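PDB 4IEF: gingipain R2 Pro-Domain, which probably serves as the inhibitory and folding-assisting propeptide of an arginine-specific cysteine protease secreted by Porphyromonas gingivalis. Local coordinates for residues K27-G39 against G45-N57. Residues are numbered along the deposited sequence; the frame is centred on the assembly and turned at random.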
# COMPACT_ATOMS: atom_id res chain seq x y z
N LYS A 27 -5.12 8.86 26.15
CA LYS A 27 -5.16 7.78 27.13
C LYS A 27 -5.58 6.51 26.40
O LYS A 27 -6.70 6.43 25.89
CB LYS A 27 -6.11 8.12 28.29
CG LYS A 27 -5.67 7.57 29.64
CD LYS A 27 -6.58 8.08 30.75
CE LYS A 27 -6.50 7.23 31.99
NZ LYS A 27 -7.52 7.63 32.99
N VAL A 28 -4.65 5.55 26.27
CA VAL A 28 -4.88 4.31 25.52
C VAL A 28 -4.85 3.12 26.48
O VAL A 28 -3.92 2.96 27.27
CB VAL A 28 -3.89 4.13 24.33
CG1 VAL A 28 -4.24 2.89 23.49
CG2 VAL A 28 -3.85 5.37 23.43
N GLN A 29 -5.89 2.27 26.38
CA GLN A 29 -6.02 1.06 27.17
C GLN A 29 -5.72 -0.17 26.32
O GLN A 29 -6.27 -0.33 25.22
CB GLN A 29 -7.43 0.96 27.78
CG GLN A 29 -7.79 -0.43 28.33
CD GLN A 29 -9.16 -0.48 28.94
OE1 GLN A 29 -9.42 0.11 29.99
NE2 GLN A 29 -10.07 -1.21 28.30
N PHE A 30 -4.85 -1.03 26.84
CA PHE A 30 -4.54 -2.32 26.26
C PHE A 30 -5.12 -3.38 27.17
O PHE A 30 -5.01 -3.27 28.40
CB PHE A 30 -3.02 -2.54 26.08
CG PHE A 30 -2.64 -3.99 25.88
CD1 PHE A 30 -2.39 -4.82 26.98
CD2 PHE A 30 -2.58 -4.55 24.61
CE1 PHE A 30 -2.12 -6.18 26.80
CE2 PHE A 30 -2.27 -5.91 24.43
CZ PHE A 30 -2.04 -6.71 25.52
N ARG A 31 -5.70 -4.42 26.58
CA ARG A 31 -6.18 -5.59 27.30
C ARG A 31 -5.75 -6.83 26.54
O ARG A 31 -5.83 -6.85 25.31
CB ARG A 31 -7.69 -5.53 27.55
CG ARG A 31 -8.06 -4.74 28.79
CD ARG A 31 -9.56 -4.59 28.93
NE ARG A 31 -9.92 -3.97 30.21
CZ ARG A 31 -11.15 -3.58 30.54
NH1 ARG A 31 -12.15 -3.73 29.68
NH2 ARG A 31 -11.38 -3.03 31.72
N MET A 32 -5.21 -7.83 27.27
CA MET A 32 -4.73 -9.08 26.68
C MET A 32 -5.90 -9.84 26.04
O MET A 32 -6.94 -10.03 26.67
CB MET A 32 -4.02 -9.95 27.73
CG MET A 32 -3.39 -11.23 27.15
SD MET A 32 -2.18 -10.93 25.84
CE MET A 32 -0.73 -10.57 26.83
N ASP A 33 -5.72 -10.26 24.78
CA ASP A 33 -6.76 -10.97 24.05
C ASP A 33 -6.18 -12.19 23.36
O ASP A 33 -5.16 -12.08 22.66
CB ASP A 33 -7.45 -10.02 23.05
CG ASP A 33 -8.68 -10.63 22.40
OD1 ASP A 33 -8.56 -11.10 21.25
OD2 ASP A 33 -9.74 -10.64 23.04
N ASN A 34 -6.83 -13.35 23.56
CA ASN A 34 -6.51 -14.66 22.98
C ASN A 34 -5.00 -15.03 23.11
O ASN A 34 -4.37 -15.44 22.14
CB ASN A 34 -6.98 -14.72 21.51
CG ASN A 34 -7.02 -16.10 20.89
OD1 ASN A 34 -7.25 -17.11 21.56
ND2 ASN A 34 -6.80 -16.17 19.60
N LEU A 35 -4.44 -14.89 24.32
CA LEU A 35 -3.04 -15.27 24.56
C LEU A 35 -2.88 -16.79 24.43
O LEU A 35 -3.55 -17.55 25.13
CB LEU A 35 -2.51 -14.78 25.92
CG LEU A 35 -1.09 -15.25 26.29
CD1 LEU A 35 -0.02 -14.49 25.51
CD2 LEU A 35 -0.86 -15.12 27.78
N GLN A 36 -2.02 -17.23 23.50
CA GLN A 36 -1.74 -18.65 23.25
C GLN A 36 -0.24 -18.92 23.27
O GLN A 36 0.55 -18.00 23.06
CB GLN A 36 -2.34 -19.12 21.89
CG GLN A 36 -3.81 -18.76 21.69
CD GLN A 36 -4.71 -19.89 21.26
OE1 GLN A 36 -5.35 -19.83 20.21
NE2 GLN A 36 -4.86 -20.90 22.11
N PHE A 37 0.14 -20.18 23.49
CA PHE A 37 1.53 -20.62 23.52
C PHE A 37 1.69 -21.82 22.59
O PHE A 37 0.94 -22.78 22.70
CB PHE A 37 1.98 -20.95 24.95
CG PHE A 37 1.99 -19.76 25.89
CD1 PHE A 37 0.90 -19.48 26.70
CD2 PHE A 37 3.10 -18.92 25.95
CE1 PHE A 37 0.91 -18.38 27.56
CE2 PHE A 37 3.10 -17.81 26.80
CZ PHE A 37 2.00 -17.55 27.60
N THR A 38 2.64 -21.73 21.66
CA THR A 38 2.95 -22.78 20.69
C THR A 38 4.28 -23.43 21.10
O THR A 38 5.30 -22.75 21.22
CB THR A 38 2.98 -22.20 19.26
OG1 THR A 38 1.76 -21.49 19.02
CG2 THR A 38 3.17 -23.26 18.18
N GLY A 39 4.24 -24.74 21.32
CA GLY A 39 5.41 -25.52 21.69
C GLY A 39 6.34 -25.72 20.51
O GLY A 39 5.90 -26.16 19.44
N GLY A 45 15.14 -27.95 25.25
CA GLY A 45 13.89 -28.70 25.31
C GLY A 45 12.74 -27.96 24.65
O GLY A 45 12.97 -27.08 23.81
N VAL A 46 11.50 -28.29 25.03
CA VAL A 46 10.30 -27.65 24.47
C VAL A 46 10.15 -26.26 25.06
O VAL A 46 10.04 -26.11 26.28
CB VAL A 46 9.01 -28.49 24.66
CG1 VAL A 46 7.78 -27.76 24.13
CG2 VAL A 46 9.16 -29.83 23.98
N ALA A 47 10.14 -25.26 24.19
CA ALA A 47 9.97 -23.86 24.54
C ALA A 47 8.64 -23.35 23.97
O ALA A 47 8.08 -23.97 23.07
CB ALA A 47 11.13 -23.04 24.01
N GLN A 48 8.13 -22.24 24.52
CA GLN A 48 6.84 -21.69 24.11
C GLN A 48 6.96 -20.41 23.31
O GLN A 48 7.68 -19.49 23.71
CB GLN A 48 5.94 -21.44 25.35
CG GLN A 48 5.63 -22.68 26.20
CD GLN A 48 4.95 -23.80 25.44
OE1 GLN A 48 4.03 -23.58 24.65
NE2 GLN A 48 5.39 -25.03 25.67
N VAL A 49 6.25 -20.35 22.17
CA VAL A 49 6.17 -19.17 21.33
C VAL A 49 4.83 -18.48 21.69
O VAL A 49 3.77 -19.01 21.36
CB VAL A 49 6.31 -19.44 19.80
CG1 VAL A 49 6.05 -18.17 18.98
CG2 VAL A 49 7.67 -20.02 19.46
N PRO A 50 4.87 -17.34 22.40
CA PRO A 50 3.60 -16.67 22.76
C PRO A 50 3.00 -15.92 21.58
O PRO A 50 3.72 -15.35 20.76
CB PRO A 50 4.01 -15.71 23.88
CG PRO A 50 5.48 -15.93 24.12
CD PRO A 50 6.03 -16.58 22.90
N THR A 51 1.65 -15.93 21.48
CA THR A 51 0.88 -15.22 20.46
C THR A 51 -0.37 -14.63 21.07
O THR A 51 -0.97 -15.25 21.95
CB THR A 51 0.49 -16.13 19.26
OG1 THR A 51 -0.10 -17.33 19.73
CG2 THR A 51 1.66 -16.43 18.33
N PHE A 52 -0.78 -13.43 20.63
CA PHE A 52 -2.01 -12.77 21.06
C PHE A 52 -2.52 -11.90 19.92
O PHE A 52 -1.74 -11.54 19.03
CB PHE A 52 -1.84 -11.99 22.38
CG PHE A 52 -0.87 -10.82 22.41
CD1 PHE A 52 -1.27 -9.55 22.00
CD2 PHE A 52 0.41 -10.97 22.94
CE1 PHE A 52 -0.39 -8.46 22.06
CE2 PHE A 52 1.29 -9.88 23.00
CZ PHE A 52 0.89 -8.64 22.55
N THR A 53 -3.83 -11.57 19.93
CA THR A 53 -4.47 -10.74 18.90
C THR A 53 -3.72 -9.41 18.75
O THR A 53 -3.49 -8.69 19.74
CB THR A 53 -5.96 -10.52 19.22
OG1 THR A 53 -6.53 -11.75 19.68
CG2 THR A 53 -6.73 -10.01 18.02
N GLU A 54 -3.28 -9.12 17.50
CA GLU A 54 -2.54 -7.93 17.06
C GLU A 54 -1.10 -7.89 17.66
O GLU A 54 -0.41 -6.87 17.56
CB GLU A 54 -3.33 -6.64 17.39
CG GLU A 54 -3.16 -5.52 16.38
CD GLU A 54 -3.82 -4.22 16.77
OE1 GLU A 54 -4.88 -4.25 17.44
OE2 GLU A 54 -3.29 -3.15 16.39
N GLY A 55 -0.67 -9.02 18.23
CA GLY A 55 0.67 -9.17 18.78
C GLY A 55 1.69 -9.39 17.69
O GLY A 55 1.45 -10.18 16.77
N VAL A 56 2.82 -8.68 17.75
CA VAL A 56 3.89 -8.76 16.74
C VAL A 56 5.25 -9.00 17.43
O VAL A 56 5.59 -8.30 18.39
CB VAL A 56 3.90 -7.49 15.85
CG1 VAL A 56 5.24 -7.29 15.14
CG2 VAL A 56 2.75 -7.53 14.84
N ASN A 57 6.02 -9.96 16.92
CA ASN A 57 7.35 -10.27 17.44
C ASN A 57 8.40 -9.44 16.69
O ASN A 57 8.64 -9.67 15.51
CB ASN A 57 7.63 -11.79 17.35
CG ASN A 57 9.08 -12.21 17.50
OD1 ASN A 57 9.88 -11.63 18.24
ND2 ASN A 57 9.44 -13.28 16.81
O HOH W 1 -6.29 -13.70 18.13
O HOH W 2 1.89 -25.27 24.00
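Backbone pairing between Q36–G39 and Q48–T51 sets the frame. Q36 and T51 form one antiparallel hydrogen-bonded pair, with Q36 N to T51 O at 2.7 Å (N-H...O 170°) and T51 N returning to Q36 O; T38 and V49 exchange the next two bonds. F37/P50 and G39/Q48 are the intervening non-hydrogen-bonded pairs; the side chains of F37, P50 and Q48 lie on the face opposite those of Q36, T51, T38 and V49.

Beyond the strands, D33 takes over as polar partner. D33 O accepts the T53 N-H, N to O 3.1 Å (N-H...O 158°), while OD1, using its anti lone pair, receives the T53 hydroxyl, OG1 to OD1 2.6 Å; OD2 is held by Q15. A water joins T53 OG1 to N34 ND2, and another links Q48 OE1 to F37 O.

Apolar contacts gather around F52. The edge of F30 points toward the face of F52 in an offset edge-to-face pair, planes at 71° and centroids 5.9 Å apart. M32, bent at chi2 and chi3, brings SD to 4.2 Å from the F52 ring centroid, an oblique Met-aromatic contact. Farther along, F37 CE2 lies 3.7 Å from P50 CB. L69 and P153 also touch both F30 and F52.

The arrangement is a two-stranded antiparallel beta hairpin, continued at its open end by a type II turn, F52–G55, whose F52 packs against the larger antiparallel sheet.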